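Local coordinates for protein thiol-activated cytolysin (PDB 6NAL) that probably assembles on target membranes into large beta-barrel pores, as a member of the cholesterol-dependent cytolysin family from a Gram-negative bacterium, at residues Ser168-Lys171 with Gln172-Ile176; Thr255-Glu258 with Thr259-Gly263. One frame throughout, in Å; residues are numbered along the deposited sequence.

Contact 1 (Ser168-Lys171 with Gln172-Ile176); sequences SYLK and QKLSI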
loop_
_atom_site.group_PDB
_atom_site.type_symbol
_atom_site.label_atom_id
_atom_site.label_comp_id
_atom_site.label_asym_id
_atom_site.label_seq_id
_atom_site.Cartn_x
_atom_site.Cartn_y
_atom_site.Cartn_z
ATOM N N SER A 168 4.237 -27.014 -23.064
ATOM C CA SER A 168 5.144 -27.486 -24.092
ATOM C C SER A 168 4.853 -26.811 -25.426
ATOM O O SER A 168 5.760 -26.277 -26.066
ATOM C CB SER A 168 5.027 -29.001 -24.206
ATOM O OG SER A 168 5.357 -29.431 -25.516
ATOM N N TYR A 169 3.583 -26.824 -25.857
ATOM C CA TYR A 169 3.183 -26.136 -27.090
ATOM C C TYR A 169 3.508 -24.644 -27.023
ATOM O O TYR A 169 4.110 -24.067 -27.942
ATOM C CB TYR A 169 1.681 -26.347 -27.319
ATOM C CG TYR A 169 1.102 -25.723 -28.587
ATOM C CD1 TYR A 169 1.251 -26.349 -29.819
ATOM C CD2 TYR A 169 0.378 -24.521 -28.540
ATOM C CE1 TYR A 169 0.719 -25.804 -30.968
ATOM C CE2 TYR A 169 -0.158 -23.963 -29.693
ATOM C CZ TYR A 169 0.017 -24.606 -30.901
ATOM O OH TYR A 169 -0.501 -24.067 -32.050
ATOM N N LEU A 170 3.127 -24.008 -25.924
ATOM C CA LEU A 170 3.255 -22.566 -25.830
ATOM C C LEU A 170 4.706 -22.151 -25.722
ATOM O O LEU A 170 5.045 -21.023 -26.087
ATOM C CB LEU A 170 2.481 -22.057 -24.627
ATOM C CG LEU A 170 2.056 -20.601 -24.647
ATOM C CD1 LEU A 170 0.919 -20.450 -25.607
ATOM C CD2 LEU A 170 1.670 -20.208 -23.235
ATOM N N LYS A 171 5.572 -23.029 -25.201
ATOM C CA LYS A 171 6.999 -22.718 -25.162
ATOM C C LYS A 171 7.586 -22.728 -26.563
ATOM O O LYS A 171 8.393 -21.843 -26.909
ATOM C CB LYS A 171 7.728 -23.685 -24.209
ATOM C CG LYS A 171 7.657 -23.130 -22.738
ATOM C CD LYS A 171 8.820 -23.657 -21.878
ATOM C CE LYS A 171 8.835 -25.176 -21.833
ATOM N NZ LYS A 171 10.052 -25.717 -21.148
ATOM N N GLN A 172 7.218 -23.739 -27.370
ATOM C CA GLN A 172 7.612 -23.756 -28.772
ATOM C C GLN A 172 7.227 -22.454 -29.462
ATOM O O GLN A 172 8.083 -21.734 -29.991
ATOM C CB GLN A 172 6.990 -24.947 -29.527
ATOM C CG GLN A 172 7.526 -25.102 -30.961
ATOM C CD GLN A 172 6.432 -25.358 -32.016
ATOM O OE1 GLN A 172 5.307 -25.761 -31.684
ATOM N NE2 GLN A 172 6.769 -25.129 -33.299
ATOM N N LYS A 173 5.934 -22.138 -29.477
ATOM C CA LYS A 173 5.412 -21.139 -30.403
ATOM C C LYS A 173 5.673 -19.709 -29.919
ATOM O O LYS A 173 6.159 -18.863 -30.684
ATOM C CB LYS A 173 3.915 -21.390 -30.613
ATOM C CG LYS A 173 3.538 -22.777 -31.192
ATOM C CD LYS A 173 3.665 -22.856 -32.732
ATOM C CE LYS A 173 3.266 -24.228 -33.287
ATOM N NZ LYS A 173 3.108 -24.232 -34.786
ATOM N N LEU A 174 5.364 -19.414 -28.652
ATOM C CA LEU A 174 5.560 -18.063 -28.127
ATOM C C LEU A 174 6.983 -17.816 -27.667
ATOM O O LEU A 174 7.291 -16.697 -27.232
ATOM C CB LEU A 174 4.646 -17.782 -26.932
ATOM C CG LEU A 174 3.186 -17.480 -27.240
ATOM C CD1 LEU A 174 2.392 -17.256 -25.979
ATOM C CD2 LEU A 174 3.062 -16.291 -28.179
ATOM N N SER A 175 7.837 -18.837 -27.701
ATOM C CA SER A 175 9.211 -18.729 -27.217
ATOM C C SER A 175 9.245 -18.091 -25.819
ATOM O O SER A 175 9.635 -16.939 -25.610
ATOM C CB SER A 175 10.044 -17.957 -28.239
ATOM O OG SER A 175 11.416 -18.277 -28.118
ATOM N N ILE A 176 8.789 -18.910 -24.876
ATOM C CA ILE A 176 8.715 -18.592 -23.461
ATOM C C ILE A 176 9.896 -19.272 -22.776
ATOM O O ILE A 176 9.978 -20.502 -22.751
ATOM C CB ILE A 176 7.388 -19.086 -22.860
ATOM C CG1 ILE A 176 6.206 -18.412 -23.551
ATOM C CG2 ILE A 176 7.427 -18.906 -21.350
ATOM C CD1 ILE A 176 5.719 -17.242 -22.840
#
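The side chain of Lys173 crosses the ring of Tyr169, one turn earlier in the same helix. Its CB passes 3.8 Å from the carbonyl oxygen Tyr169 O, the same oxygen that takes the helical hydrogen bond from Lys173 N. With CG anti to the carbonyl carbon (chi1 -60°), the chain turns back along the helix, and CG settles above one face of the Tyr169 ring. This is a CH-pi contact: CG is 4.1 Å from the ring centroid and 14° off its normal, displaced somewhat toward the rim. A bend at chi2 (-82°) keeps the rest of the chain by the ring. CE therefore reaches the tyrosine's outer end, 3.8 Å from its CE1 and 4.0 Å from its OH. Beyond it, Glu298 holds the ammonium group of NZ in a salt bridge and takes only a weak hydrogen bond from Tyr169 OH.

Toward the protein interior, Leu170 and Leu174 run side by side, pointing the same way, with Leu170 CD1 3.5 Å from Leu174 CD1. Ser175 then leaves the helix with positive phi. The chain turns there, and Ile176 comes back across Lys171 at roughly a right angle, its CB 4.1 Å from Lys171 CG.

Helix 167-174 rests on two antiparallel strands: both leucines pack on Phe245 of strand 232-250 and Val292 of strand 287-294, while the Tyr169 ring meets His294 at the end of the latter.

Contact 2 (Thr255-Glu258 with Thr259-Gly263); sequences TELE and TTIKG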
loop_
_atom_site.group_PDB
_atom_site.type_symbol
_atom_site.label_atom_id
_atom_site.label_comp_id
_atom_site.label_asym_id
_atom_site.label_seq_id
_atom_site.Cartn_x
_atom_site.Cartn_y
_atom_site.Cartn_z
ATOM N N THR A 255 4.556 -3.479 -12.799
ATOM C CA THR A 255 3.420 -2.627 -12.483
ATOM C C THR A 255 3.083 -1.737 -13.671
ATOM O O THR A 255 1.907 -1.542 -14.002
ATOM C CB THR A 255 3.730 -1.776 -11.250
ATOM O OG1 THR A 255 3.950 -2.630 -10.106
ATOM C CG2 THR A 255 2.595 -0.786 -11.018
ATOM N N GLU A 256 4.115 -1.187 -14.319
ATOM C CA GLU A 256 3.898 -0.305 -15.456
ATOM C C GLU A 256 3.505 -1.107 -16.699
ATOM O O GLU A 256 2.667 -0.651 -17.480
ATOM C CB GLU A 256 5.148 0.559 -15.705
ATOM C CG GLU A 256 4.823 1.998 -16.135
ATOM C CD GLU A 256 5.814 3.034 -15.594
ATOM O OE1 GLU A 256 7.024 2.693 -15.541
ATOM O OE2 GLU A 256 5.386 4.172 -15.229
ATOM N N LEU A 257 4.060 -2.307 -16.888
ATOM C CA LEU A 257 3.570 -3.164 -17.972
ATOM C C LEU A 257 2.080 -3.472 -17.788
ATOM O O LEU A 257 1.268 -3.218 -18.682
ATOM C CB LEU A 257 4.404 -4.450 -18.051
ATOM C CG LEU A 257 4.082 -5.413 -19.202
ATOM C CD1 LEU A 257 4.341 -4.758 -20.555
ATOM C CD2 LEU A 257 4.880 -6.659 -19.122
ATOM N N GLU A 258 1.688 -3.953 -16.606
ATOM C CA GLU A 258 0.283 -4.293 -16.375
ATOM C C GLU A 258 -0.627 -3.083 -16.560
ATOM O O GLU A 258 -1.705 -3.195 -17.156
ATOM C CB GLU A 258 0.129 -4.909 -14.976
ATOM C CG GLU A 258 -1.317 -5.215 -14.545
ATOM C CD GLU A 258 -1.417 -6.181 -13.359
ATOM O OE1 GLU A 258 -0.655 -6.003 -12.372
ATOM O OE2 GLU A 258 -2.268 -7.109 -13.409
ATOM N N THR A 259 -0.219 -1.909 -16.064
ATOM C CA THR A 259 -1.085 -0.747 -16.206
ATOM C C THR A 259 -1.242 -0.315 -17.663
ATOM O O THR A 259 -2.318 0.137 -18.058
ATOM C CB THR A 259 -0.545 0.426 -15.388
ATOM O OG1 THR A 259 -0.426 0.015 -14.026
ATOM C CG2 THR A 259 -1.498 1.657 -15.513
ATOM N N THR A 260 -0.153 -0.332 -18.432
ATOM C CA THR A 260 -0.216 0.085 -19.826
ATOM C C THR A 260 -1.125 -0.847 -20.625
ATOM O O THR A 260 -2.017 -0.391 -21.351
ATOM C CB THR A 260 1.210 0.139 -20.408
ATOM O OG1 THR A 260 2.058 0.872 -19.517
ATOM C CG2 THR A 260 1.200 0.895 -21.746
ATOM N N ILE A 261 -0.913 -2.160 -20.486
ATOM C CA ILE A 261 -1.738 -3.127 -21.194
ATOM C C ILE A 261 -3.182 -3.077 -20.708
ATOM O O ILE A 261 -4.113 -3.368 -21.473
ATOM C CB ILE A 261 -1.193 -4.563 -21.025
ATOM C CG1 ILE A 261 0.242 -4.708 -21.479
ATOM C CG2 ILE A 261 -2.088 -5.592 -21.796
ATOM C CD1 ILE A 261 0.462 -4.070 -22.803
ATOM N N LYS A 262 -3.397 -2.857 -19.408
ATOM C CA LYS A 262 -4.773 -2.906 -18.909
ATOM C C LYS A 262 -5.586 -1.736 -19.431
ATOM O O LYS A 262 -6.816 -1.797 -19.431
ATOM C CB LYS A 262 -4.809 -2.928 -17.375
ATOM C CG LYS A 262 -4.764 -4.328 -16.764
ATOM C CD LYS A 262 -5.798 -4.533 -15.670
ATOM C CE LYS A 262 -5.844 -5.984 -15.185
ATOM N NZ LYS A 262 -4.657 -6.381 -14.336
ATOM N N GLY A 263 -4.928 -0.708 -19.930
ATOM C CA GLY A 263 -5.656 0.448 -20.387
ATOM C C GLY A 263 -5.777 0.490 -21.893
ATOM O O GLY A 263 -6.562 1.261 -22.456
#
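Thr259 and Thr260 each turn a hydroxyl back to a carbonyl four residues earlier, adding two side-chain hydrogen bonds to the regular helical ones. Thr259 OG1 donates to Thr255 O at 2.8 Å and Thr260 OG1 to Glu256 O at 2.6 Å. Each carbonyl also accepts the backbone N-H of the same threonine, at 3.0 Å for Thr259 N to Thr255 O. Hydroxyl and amide approach from opposite faces of the carbonyl plane, so two donors from one residue grip each oxygen. In both threonines OG1 lies anti to the carbonyl carbon (chi1 -57° in Thr259, -49° in Thr260), the setting that carries the hydroxyl back along the helix. Through its own hydroxyl, Thr255 bonds Thr360 N. The regular helical bonds continue with Ile261 N to Leu257 O, almost straight at 177°, and Lys262 N to Glu258 O.

One ionic pair joins the segments: Glu258 OE2 and Lys262 NZ form a salt bridge at 2.7 Å. The two side chains run alongside each other, the glutamate extended and the lysine bent, with Lys262 CG resting 3.3 Å from Glu258 O.

The apolar contact is looser, with Leu257 CD1 4.2 Å from Ile261 CG1. Both side chains face the sheet, packing on Tyr189 of strand 187-202 and Ile287 of strand 287-294, while Thr260 sits against Ile287 and helix 279-284.

Hydroxyl bonds to the carbonyl four back, with an i to i+4 salt bridge, are familiar helix features. Strands 232-250 and 287-294 pair in the sheet, and helix 254-264 comes between them along the chain, part of an insertion consistent with one of the two helical regions that unfurl into membrane-spanning beta-hairpins in related cytolysins.

Contacts 1 and 2 each lie within a single helix, and the two helices share a sheet. Their centres are 23 Å apart and their nearest atoms about 11 Å, so they do not touch. Strands 232-250 and 287-294 connect them: contact 1 meets Phe245 and Val292, contact 2 Phe248 and Ile287. Contact 1 comes first in the chain, in the helical insertion between strands 147-152 and 187-202; contact 2 belongs to a later insertion, between strands 232-250 and 287-294. The two contacts thus probably sample both hairpin-forming regions. An imidazole, probably from crystallisation, lies about 6 Å from the side chain of Glu258.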